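Dihydropyrimidinase (Brevibacillus agri, PDB 3SFW) probably catalyses the reversible hydrolytic ring opening of dihydropyrimidines at a two-zinc centre. Local coordinates at residues A[53-64]-A[85-94]. Residues are numbered along the deposited sequence; the frame is centred on the assembly and turned at random.
With ZN (zinc ion), chain F.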
loop_
_atom_site.group_PDB
_atom_site.type_symbol
_atom_site.label_atom_id
_atom_site.label_comp_id
_atom_site.label_asym_id
_atom_site.label_seq_id
_atom_site.Cartn_x
_atom_site.Cartn_y
_atom_site.Cartn_z
ATOM N N GLY A 53 30.992 -7.329 -20.923
ATOM C CA GLY A 53 31.727 -6.414 -20.036
ATOM C C GLY A 53 30.722 -5.631 -19.237
ATOM O O GLY A 53 29.714 -5.183 -19.780
ATOM N N GLY A 54 31.004 -5.416 -17.947
ATOM C CA GLY A 54 30.130 -4.551 -17.151
ATOM C C GLY A 54 30.021 -3.156 -17.752
ATOM O O GLY A 54 30.940 -2.684 -18.363
ATOM N N ILE A 55 28.856 -2.511 -17.609
ATOM C CA ILE A 55 28.707 -1.109 -18.042
ATOM C C ILE A 55 28.276 -0.374 -16.805
ATOM O O ILE A 55 27.286 -0.745 -16.174
ATOM C CB ILE A 55 27.604 -0.960 -19.116
ATOM C CG1 ILE A 55 27.959 -1.828 -20.345
ATOM C CG2 ILE A 55 27.422 0.546 -19.498
ATOM C CD1 ILE A 55 26.818 -1.869 -21.374
ATOM N N ASP A 56 29.125 0.545 -16.333
ATOM C CA ASP A 56 28.840 1.285 -15.114
ATOM C C ASP A 56 28.236 2.628 -15.450
ATOM O O ASP A 56 28.908 3.465 -16.019
ATOM C CB ASP A 56 30.151 1.533 -14.340
ATOM C CG ASP A 56 29.913 2.095 -12.927
ATOM O OD1 ASP A 56 28.822 2.607 -12.625
ATOM O OD2 ASP A 56 30.855 2.028 -12.101
ATOM N N PRO A 57 26.928 2.790 -15.220
ATOM C CA PRO A 57 26.274 4.018 -15.647
ATOM C C PRO A 57 26.473 5.174 -14.656
ATOM O O PRO A 57 25.749 6.178 -14.751
ATOM C CB PRO A 57 24.787 3.653 -15.628
ATOM C CG PRO A 57 24.668 2.594 -14.507
ATOM C CD PRO A 57 25.970 1.783 -14.704
ATOM N N HIS A 58 27.336 5.006 -13.662
ATOM C CA HIS A 58 27.363 5.999 -12.589
ATOM C C HIS A 58 28.783 6.300 -12.113
ATOM O O HIS A 58 29.257 5.742 -11.118
ATOM C CB HIS A 58 26.446 5.574 -11.433
ATOM C CG HIS A 58 26.130 6.683 -10.467
ATOM N ND1 HIS A 58 24.946 6.731 -9.759
ATOM C CD2 HIS A 58 26.807 7.822 -10.158
ATOM C CE1 HIS A 58 24.917 7.842 -9.034
ATOM N NE2 HIS A 58 26.033 8.518 -9.266
ATOM N N THR A 59 29.497 7.151 -12.872
ATOM C CA THR A 59 30.898 7.477 -12.491
ATOM C C THR A 59 31.118 8.987 -12.454
ATOM O O THR A 59 30.376 9.744 -13.080
ATOM C CB THR A 59 31.936 6.822 -13.427
ATOM O OG1 THR A 59 31.836 7.371 -14.753
ATOM C CG2 THR A 59 31.639 5.276 -13.550
ATOM N N HIS A 60 32.113 9.406 -11.675
ATOM C CA HIS A 60 32.469 10.810 -11.516
ATOM C C HIS A 60 33.998 10.946 -11.591
ATOM O O HIS A 60 34.673 11.198 -10.564
ATOM C CB HIS A 60 31.977 11.339 -10.151
ATOM C CG HIS A 60 30.490 11.263 -9.986
ATOM N ND1 HIS A 60 29.635 12.166 -10.585
ATOM C CD2 HIS A 60 29.709 10.369 -9.337
ATOM C CE1 HIS A 60 28.386 11.873 -10.252
ATOM N NE2 HIS A 60 28.403 10.764 -9.517
ATOM N N LEU A 61 34.555 10.709 -12.779
ATOM C CA LEU A 61 36.017 10.772 -12.913
ATOM C C LEU A 61 36.466 12.236 -13.114
ATOM O O LEU A 61 35.834 13.001 -13.870
ATOM C CB LEU A 61 36.450 9.934 -14.127
ATOM C CG LEU A 61 35.958 8.479 -14.121
ATOM C CD1 LEU A 61 36.601 7.707 -15.299
ATOM C CD2 LEU A 61 36.376 7.799 -12.779
ATOM N N ASP A 62 37.595 12.608 -12.494
ATOM C CA ASP A 62 38.126 13.961 -12.598
ATOM C C ASP A 62 37.077 15.016 -12.317
ATOM O O ASP A 62 36.946 16.011 -13.066
ATOM C CB ASP A 62 38.744 14.192 -13.986
ATOM C CG ASP A 62 39.776 15.325 -13.995
ATOM O OD1 ASP A 62 40.567 15.458 -13.028
ATOM O OD2 ASP A 62 39.795 16.077 -14.991
ATOM N N MET A 63 36.272 14.777 -11.297
ATOM C CA MET A 63 35.130 15.636 -11.016
ATOM C C MET A 63 35.518 16.694 -9.975
ATOM O O MET A 63 35.971 16.363 -8.881
ATOM C CB MET A 63 34.004 14.779 -10.416
ATOM C CG MET A 63 32.737 15.614 -10.042
ATOM S SD MET A 63 31.843 14.748 -8.727
ATOM C CE MET A 63 30.343 15.651 -8.593
ATOM N N PRO A 64 35.246 17.964 -10.262
ATOM C CA PRO A 64 35.418 18.982 -9.200
ATOM C C PRO A 64 34.258 18.940 -8.202
ATOM O O PRO A 64 33.096 19.099 -8.606
ATOM C CB PRO A 64 35.385 20.312 -9.983
ATOM C CG PRO A 64 34.502 20.004 -11.204
ATOM C CD PRO A 64 34.697 18.519 -11.522
ATOM N N GLY A 85 36.421 -5.585 -14.305
ATOM C CA GLY A 85 35.488 -6.295 -15.242
ATOM C C GLY A 85 34.453 -5.395 -15.877
ATOM O O GLY A 85 33.451 -5.881 -16.423
ATOM N N THR A 86 34.728 -4.083 -15.893
ATOM C CA THR A 86 33.798 -3.104 -16.488
ATOM C C THR A 86 34.461 -2.538 -17.750
ATOM O O THR A 86 35.595 -2.056 -17.706
ATOM C CB THR A 86 33.449 -1.994 -15.459
ATOM O OG1 THR A 86 32.591 -2.551 -14.456
ATOM C CG2 THR A 86 32.738 -0.796 -16.124
ATOM N N THR A 87 33.763 -2.628 -18.879
ATOM C CA THR A 87 34.298 -2.225 -20.163
ATOM C C THR A 87 33.732 -0.896 -20.746
ATOM O O THR A 87 34.238 -0.403 -21.786
ATOM C CB THR A 87 34.177 -3.363 -21.216
ATOM O OG1 THR A 87 32.818 -3.803 -21.257
ATOM C CG2 THR A 87 35.060 -4.552 -20.843
ATOM N N SER A 88 32.634 -0.371 -20.163
ATOM C CA SER A 88 32.100 0.930 -20.578
ATOM C C SER A 88 31.643 1.654 -19.337
ATOM O O SER A 88 31.178 1.010 -18.366
ATOM C CB SER A 88 30.873 0.715 -21.496
ATOM O OG SER A 88 31.339 0.360 -22.763
ATOM N N ILE A 89 31.758 2.982 -19.343
ATOM C CA ILE A 89 31.221 3.793 -18.277
ATOM C C ILE A 89 30.360 4.900 -18.844
ATOM O O ILE A 89 30.486 5.260 -20.038
ATOM C CB ILE A 89 32.362 4.496 -17.422
ATOM C CG1 ILE A 89 33.220 5.426 -18.309
ATOM C CG2 ILE A 89 33.261 3.445 -16.735
ATOM C CD1 ILE A 89 34.155 6.297 -17.482
ATOM N N VAL A 90 29.492 5.455 -17.997
ATOM C CA VAL A 90 28.758 6.638 -18.401
ATOM C C VAL A 90 28.913 7.619 -17.268
ATOM O O VAL A 90 28.492 7.341 -16.105
ATOM C CB VAL A 90 27.256 6.360 -18.702
ATOM C CG1 VAL A 90 26.666 7.579 -19.469
ATOM C CG2 VAL A 90 27.112 5.055 -19.587
ATOM N N ASP A 91 29.641 8.699 -17.567
ATOM C CA ASP A 91 30.092 9.647 -16.543
ATOM C C ASP A 91 29.219 10.910 -16.535
ATOM O O ASP A 91 28.724 11.338 -17.577
ATOM C CB ASP A 91 31.548 10.017 -16.891
ATOM C CG ASP A 91 32.274 10.686 -15.741
ATOM O OD1 ASP A 91 32.216 11.925 -15.664
ATOM O OD2 ASP A 91 32.886 9.936 -14.918
ATOM N N PHE A 92 29.038 11.519 -15.359
ATOM C CA PHE A 92 28.255 12.756 -15.260
ATOM C C PHE A 92 29.013 14.041 -15.633
ATOM O O PHE A 92 29.823 14.572 -14.833
ATOM C CB PHE A 92 27.658 12.863 -13.837
ATOM C CG PHE A 92 26.580 11.850 -13.579
ATOM C CD1 PHE A 92 26.861 10.636 -12.952
ATOM C CD2 PHE A 92 25.287 12.115 -13.955
ATOM C CE1 PHE A 92 25.884 9.710 -12.716
ATOM C CE2 PHE A 92 24.283 11.169 -13.748
ATOM C CZ PHE A 92 24.597 9.942 -13.144
ATOM N N CYS A 93 28.606 14.618 -16.754
ATOM C CA CYS A 93 29.090 15.948 -17.163
ATOM C C CYS A 93 28.328 17.034 -16.393
ATOM O O CYS A 93 27.084 17.189 -16.517
ATOM C CB CYS A 93 28.866 16.090 -18.671
ATOM S SG CYS A 93 29.241 17.764 -19.270
ATOM N N LEU A 94 29.050 17.769 -15.548
ATOM C CA LEU A 94 28.405 18.766 -14.704
ATOM C C LEU A 94 28.305 20.091 -15.435
ATOM O O LEU A 94 29.157 20.417 -16.255
ATOM C CB LEU A 94 29.210 18.976 -13.436
ATOM C CG LEU A 94 29.494 17.699 -12.660
ATOM C CD1 LEU A 94 30.249 18.107 -11.355
ATOM C CD2 LEU A 94 28.178 16.925 -12.314
HETATM ZN ZN ZN F . 26.783 10.254 -8.259
HETATM O O HOH W 1 30.727 14.174 -12.278
HETATM O O HOH W 2 33.074 13.450 -13.640
#
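Phe92 touches both histidines of the His58-X-His60 pair, with CE1 on His58 and CD1 on His60. Its CE1 edge points at one face of the His58 imidazole, 3.3 Å from CD2, in an edge-to-face pair with planes at 67°. The His60 ring instead lies nearly parallel to the phenyl ring but slid aside, with little overlap. Leu61, just past the strand end, meets Ile89, which lies on the same face as Thr59, tip to tip through the CD1 methyls, 3.6 Å apart.

Beyond this apolar packing, both imidazoles bind one of two zinc ions through NE2, each at 2.1 Å; Asp315 and the carboxylated Lys150, which also binds the second zinc, complete the site. His58 ND1 hydrogen-bonds Glu262, which helps set the ring for the metal. OD2 of Asp91 takes two bonds. Leu61 N approaches its syn lone pair almost straight at 2.8 Å (174°), while Thr59 OG1, also 2.8 Å from OD2, comes from the anti side, somewhat out of the carboxylate plane. A chi1 of 66° sets that hydroxyl between the backbone N and carbonyl carbon of Thr59, where it faces the aspartate. The other oxygen, OD1, accepts from Trp108 and from a water that also bonds Leu61 O, so the carboxylate ties down the chain just after His60. A second water joins His60 ND1 to Phe92 O, which probably helps fix the ring's rotation.

The backbones run parallel, with Asp56 N to Ser88 O and Val90 N to Asp56 O both at 2.9 Å; beta bulges interrupt the pairing after Gly54 and between Asp56 and Thr59. These are neighbouring strands of the amidohydrolase TIM barrel, linked by helix 74-83 in a beta-alpha-beta crossover. That helix packs on Leu61 and Ile89, helix 361-376 on Ile55 and Pro57, and strand 119-124 continues the sheet beyond 86-93.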